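Local coordinates for protein glucosamine--fructose-6-phosphate aminotransferase [isomerizing] (Francisella tularensis subsp. tularensis, PDB 3TBF) that probably makes glucosamine 6-phosphate from fructose 6-phosphate and glutamine, its C-terminal SIS domains carrying out the isomerase half of the reaction, at residues L270-A281 with E298-F309. Sequence-based numbering, arbitrary orientation.
Sequences LALVDKNMPIVA and EVHARGGKLILF
V299, on the last turn of helix 289-301, sets its two methyls on different partners: CG1 meets I279 CG1 tip to tip at 3.6 Å, while CG2 lies against L270 CD1. Beyond the helix end, R302 bends sharply at chi2 (-89°) and crosses L270 at about a right angle, with L270 CB over one face of its guanidinium, offset toward the rim. R302 CB meanwhile rests on V273 CG1. The turn through G303 brings its carbonyl O within 3.1 Å of K275 CA, a nearly straight CA-H...O contact. G304 packs its bare CA against V273 CG1 and I279 CD1.

From K305 onward the backbones pair as parallel strands. K305 N donates to M277 O (2.9 Å), and K305 O receives I279 N from above its carbonyl plane; I307 N donates to I279 O and I307 O accepts from A281 N. L308 CD2 touches A281 CB at 3.7 Å, on the I279 side of the sheet. F309 N closes the series on A281 O, and the edge of its ring meets V280 CG1 at CE2 (3.9 Å).

This is the right-handed beta-alpha-beta crossover of an SIS domain: strand 229-234 flanks 278-283, strand 324-328 flanks 305-311, and helix 335-355 packs over V280 and F309.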
loop_
_atom_site.group_PDB
_atom_site.type_symbol
_atom_site.label_atom_id
_atom_site.label_comp_id
_atom_site.label_asym_id
_atom_site.label_seq_id
_atom_site.Cartn_x
_atom_site.Cartn_y
_atom_site.Cartn_z
ATOM N N LEU A 270 7.370 -0.181 -15.238
ATOM C CA LEU A 270 7.843 0.096 -16.596
ATOM C C LEU A 270 8.007 -1.224 -17.349
ATOM O O LEU A 270 7.623 -1.331 -18.504
ATOM C CB LEU A 270 9.153 0.880 -16.606
ATOM C CG LEU A 270 9.078 2.372 -16.946
ATOM C CD1 LEU A 270 7.727 2.752 -17.575
ATOM C CD2 LEU A 270 9.367 3.225 -15.734
ATOM N N ALA A 271 8.526 -2.244 -16.664
ATOM C CA ALA A 271 8.705 -3.565 -17.268
ATOM C C ALA A 271 7.441 -4.102 -17.958
ATOM O O ALA A 271 7.510 -4.667 -19.040
ATOM C CB ALA A 271 9.212 -4.568 -16.217
ATOM N N LEU A 272 6.290 -3.916 -17.321
ATOM C CA LEU A 272 5.012 -4.457 -17.811
ATOM C C LEU A 272 4.426 -3.743 -19.044
ATOM O O LEU A 272 3.610 -4.318 -19.793
ATOM C CB LEU A 272 3.974 -4.419 -16.682
ATOM C CG LEU A 272 4.251 -5.263 -15.438
ATOM C CD1 LEU A 272 3.023 -5.209 -14.521
ATOM C CD2 LEU A 272 4.595 -6.707 -15.827
ATOM N N VAL A 273 4.845 -2.500 -19.236
ATOM C CA VAL A 273 4.273 -1.664 -20.284
ATOM C C VAL A 273 4.813 -2.049 -21.638
ATOM O O VAL A 273 6.006 -2.003 -21.848
ATOM C CB VAL A 273 4.595 -0.149 -20.116
ATOM C CG1 VAL A 273 3.936 0.636 -21.235
ATOM C CG2 VAL A 273 4.167 0.366 -18.770
ATOM N N ASP A 274 3.924 -2.408 -22.550
ATOM C CA ASP A 274 4.261 -2.485 -23.962
ATOM C C ASP A 274 3.140 -1.806 -24.769
ATOM O O ASP A 274 2.299 -1.098 -24.190
ATOM C CB ASP A 274 4.475 -3.940 -24.380
ATOM C CG ASP A 274 3.234 -4.796 -24.208
ATOM O OD1 ASP A 274 2.215 -4.278 -23.718
ATOM O OD2 ASP A 274 3.267 -5.993 -24.568
ATOM N N LYS A 275 3.111 -2.036 -26.084
ATOM C CA LYS A 275 2.126 -1.394 -26.972
ATOM C C LYS A 275 0.703 -1.892 -26.762
ATOM O O LYS A 275 -0.233 -1.186 -27.108
ATOM C CB LYS A 275 2.507 -1.539 -28.455
ATOM C CG LYS A 275 2.581 -3.001 -28.945
ATOM C CD LYS A 275 2.428 -3.148 -30.481
ATOM C CE LYS A 275 2.487 -4.640 -30.909
ATOM N NZ LYS A 275 1.971 -4.884 -32.295
ATOM N N ASN A 276 0.543 -3.092 -26.203
ATOM C CA ASN A 276 -0.816 -3.608 -25.904
ATOM C C ASN A 276 -1.408 -3.206 -24.527
ATOM O O ASN A 276 -2.504 -3.631 -24.192
ATOM C CB ASN A 276 -0.911 -5.134 -26.123
ATOM C CG ASN A 276 -0.896 -5.526 -27.630
ATOM O OD1 ASN A 276 -0.808 -4.655 -28.520
ATOM N ND2 ASN A 276 -0.960 -6.840 -27.910
HETATM N N MSE A 277 -0.716 -2.342 -23.787
HETATM C CA MSE A 277 -1.085 -2.007 -22.420
HETATM C C MSE A 277 -1.752 -0.637 -22.293
HETATM O O MSE A 277 -1.149 0.379 -22.618
HETATM C CB MSE A 277 0.172 -2.027 -21.563
HETATM C CG MSE A 277 0.014 -1.471 -20.179
HETATM SE SE MSE A 277 -0.981 -2.739 -19.116
HETATM C CE MSE A 277 0.226 -4.311 -19.301
ATOM N N PRO A 278 -3.004 -0.606 -21.805
ATOM C CA PRO A 278 -3.698 0.624 -21.459
ATOM C C PRO A 278 -3.191 1.233 -20.174
ATOM O O PRO A 278 -3.017 0.521 -19.191
ATOM C CB PRO A 278 -5.134 0.184 -21.260
ATOM C CG PRO A 278 -5.239 -1.130 -21.812
ATOM C CD PRO A 278 -3.894 -1.767 -21.711
ATOM N N ILE A 279 -2.915 2.529 -20.207
ATOM C CA ILE A 279 -2.493 3.284 -19.054
ATOM C C ILE A 279 -3.550 4.365 -18.782
ATOM O O ILE A 279 -3.775 5.253 -19.581
ATOM C CB ILE A 279 -1.103 3.920 -19.265
ATOM C CG1 ILE A 279 -0.004 2.869 -19.172
ATOM C CG2 ILE A 279 -0.771 4.911 -18.164
ATOM C CD1 ILE A 279 -0.013 1.867 -20.271
ATOM N N VAL A 280 -4.243 4.259 -17.659
ATOM C CA VAL A 280 -5.263 5.245 -17.323
ATOM C C VAL A 280 -4.708 6.153 -16.227
ATOM O O VAL A 280 -4.221 5.681 -15.188
ATOM C CB VAL A 280 -6.534 4.598 -16.843
ATOM C CG1 VAL A 280 -7.507 5.664 -16.529
ATOM C CG2 VAL A 280 -7.110 3.642 -17.896
ATOM N N ALA A 281 -4.704 7.442 -16.468
ATOM C CA ALA A 281 -4.125 8.336 -15.497
ATOM C C ALA A 281 -4.998 9.555 -15.294
ATOM O O ALA A 281 -5.731 9.996 -16.179
ATOM C CB ALA A 281 -2.676 8.748 -15.917
ATOM N N GLU A 298 7.932 8.802 -19.521
ATOM C CA GLU A 298 8.622 7.518 -19.360
ATOM C C GLU A 298 7.692 6.438 -19.908
ATOM O O GLU A 298 8.107 5.618 -20.745
ATOM C CB GLU A 298 8.981 7.204 -17.890
ATOM C CG GLU A 298 10.017 8.143 -17.206
ATOM C CD GLU A 298 10.642 7.541 -15.876
ATOM O OE1 GLU A 298 11.617 6.742 -15.976
ATOM O OE2 GLU A 298 10.175 7.883 -14.735
ATOM N N VAL A 299 6.426 6.462 -19.472
ATOM C CA VAL A 299 5.479 5.415 -19.870
ATOM C C VAL A 299 5.195 5.466 -21.366
ATOM O O VAL A 299 5.131 4.435 -22.025
ATOM C CB VAL A 299 4.138 5.480 -19.056
ATOM C CG1 VAL A 299 2.995 4.799 -19.819
ATOM C CG2 VAL A 299 4.322 4.835 -17.715
ATOM N N HIS A 300 5.014 6.676 -21.889
ATOM C CA HIS A 300 4.791 6.854 -23.319
ATOM C C HIS A 300 5.961 6.317 -24.116
ATOM O O HIS A 300 5.801 5.641 -25.122
ATOM C CB HIS A 300 4.621 8.317 -23.685
ATOM C CG HIS A 300 4.217 8.512 -25.119
ATOM N ND1 HIS A 300 5.052 9.074 -26.067
ATOM C CD2 HIS A 300 3.090 8.141 -25.774
ATOM C CE1 HIS A 300 4.430 9.085 -27.232
ATOM N NE2 HIS A 300 3.244 8.517 -27.084
ATOM N N ALA A 301 7.150 6.584 -23.614
ATOM C CA ALA A 301 8.358 6.034 -24.217
ATOM C C ALA A 301 8.313 4.512 -24.438
ATOM O O ALA A 301 9.004 4.033 -25.343
ATOM C CB ALA A 301 9.592 6.439 -23.417
ATOM N N ARG A 302 7.502 3.751 -23.677
ATOM C CA ARG A 302 7.455 2.280 -23.884
ATOM C C ARG A 302 6.295 1.793 -24.762
ATOM O O ARG A 302 6.049 0.595 -24.867
ATOM C CB ARG A 302 7.447 1.505 -22.553
ATOM C CG ARG A 302 8.521 1.890 -21.542
ATOM C CD ARG A 302 9.761 1.088 -21.764
ATOM N NE ARG A 302 10.831 1.410 -20.813
ATOM C CZ ARG A 302 11.269 0.606 -19.838
ATOM N NH1 ARG A 302 10.731 -0.600 -19.633
ATOM N NH2 ARG A 302 12.268 1.012 -19.052
ATOM N N GLY A 303 5.577 2.704 -25.392
ATOM C CA GLY A 303 4.417 2.315 -26.207
ATOM C C GLY A 303 3.102 2.102 -25.465
ATOM O O GLY A 303 2.138 1.547 -26.021
ATOM N N GLY A 304 3.034 2.551 -24.215
ATOM C CA GLY A 304 1.772 2.496 -23.467
ATOM C C GLY A 304 0.707 3.310 -24.154
ATOM O O GLY A 304 0.991 4.367 -24.720
ATOM N N LYS A 305 -0.521 2.813 -24.129
ATOM C CA LYS A 305 -1.646 3.559 -24.653
ATOM C C LYS A 305 -2.270 4.439 -23.534
ATOM O O LYS A 305 -2.993 3.954 -22.655
ATOM C CB LYS A 305 -2.652 2.603 -25.281
ATOM C CG LYS A 305 -3.864 3.277 -25.925
ATOM C CD LYS A 305 -3.454 4.420 -26.857
ATOM C CE LYS A 305 -4.282 4.445 -28.152
ATOM N NZ LYS A 305 -5.683 4.834 -27.883
ATOM N N LEU A 306 -1.966 5.736 -23.596
ATOM C CA LEU A 306 -2.307 6.693 -22.567
ATOM C C LEU A 306 -3.746 7.146 -22.770
ATOM O O LEU A 306 -4.111 7.600 -23.877
ATOM C CB LEU A 306 -1.386 7.937 -22.611
ATOM C CG LEU A 306 -0.036 7.938 -21.864
ATOM C CD1 LEU A 306 0.678 6.600 -22.057
ATOM C CD2 LEU A 306 0.902 9.105 -22.294
ATOM N N ILE A 307 -4.535 6.972 -21.694
ATOM C CA ILE A 307 -5.923 7.419 -21.584
ATOM C C ILE A 307 -5.979 8.321 -20.381
ATOM O O ILE A 307 -5.835 7.852 -19.226
ATOM C CB ILE A 307 -6.838 6.231 -21.369
ATOM C CG1 ILE A 307 -6.779 5.320 -22.599
ATOM C CG2 ILE A 307 -8.208 6.679 -21.130
ATOM C CD1 ILE A 307 -7.361 3.977 -22.351
ATOM N N LEU A 308 -6.135 9.618 -20.641
ATOM C CA LEU A 308 -5.900 10.607 -19.611
ATOM C C LEU A 308 -7.112 11.422 -19.311
ATOM O O LEU A 308 -7.746 11.927 -20.208
ATOM C CB LEU A 308 -4.776 11.530 -20.004
ATOM C CG LEU A 308 -3.463 10.897 -20.479
ATOM C CD1 LEU A 308 -2.585 12.007 -20.954
ATOM C CD2 LEU A 308 -2.775 10.049 -19.404
ATOM N N PHE A 309 -7.411 11.549 -18.025
ATOM C CA PHE A 309 -8.412 12.413 -17.538
ATOM C C PHE A 309 -7.735 13.558 -16.844
ATOM O O PHE A 309 -7.029 13.417 -15.859
ATOM C CB PHE A 309 -9.294 11.668 -16.570
ATOM C CG PHE A 309 -10.021 10.523 -17.186
ATOM C CD1 PHE A 309 -11.045 10.730 -18.079
ATOM C CD2 PHE A 309 -9.679 9.250 -16.879
ATOM C CE1 PHE A 309 -11.718 9.668 -18.661
ATOM C CE2 PHE A 309 -10.361 8.189 -17.451
ATOM C CZ PHE A 309 -11.381 8.423 -18.362
#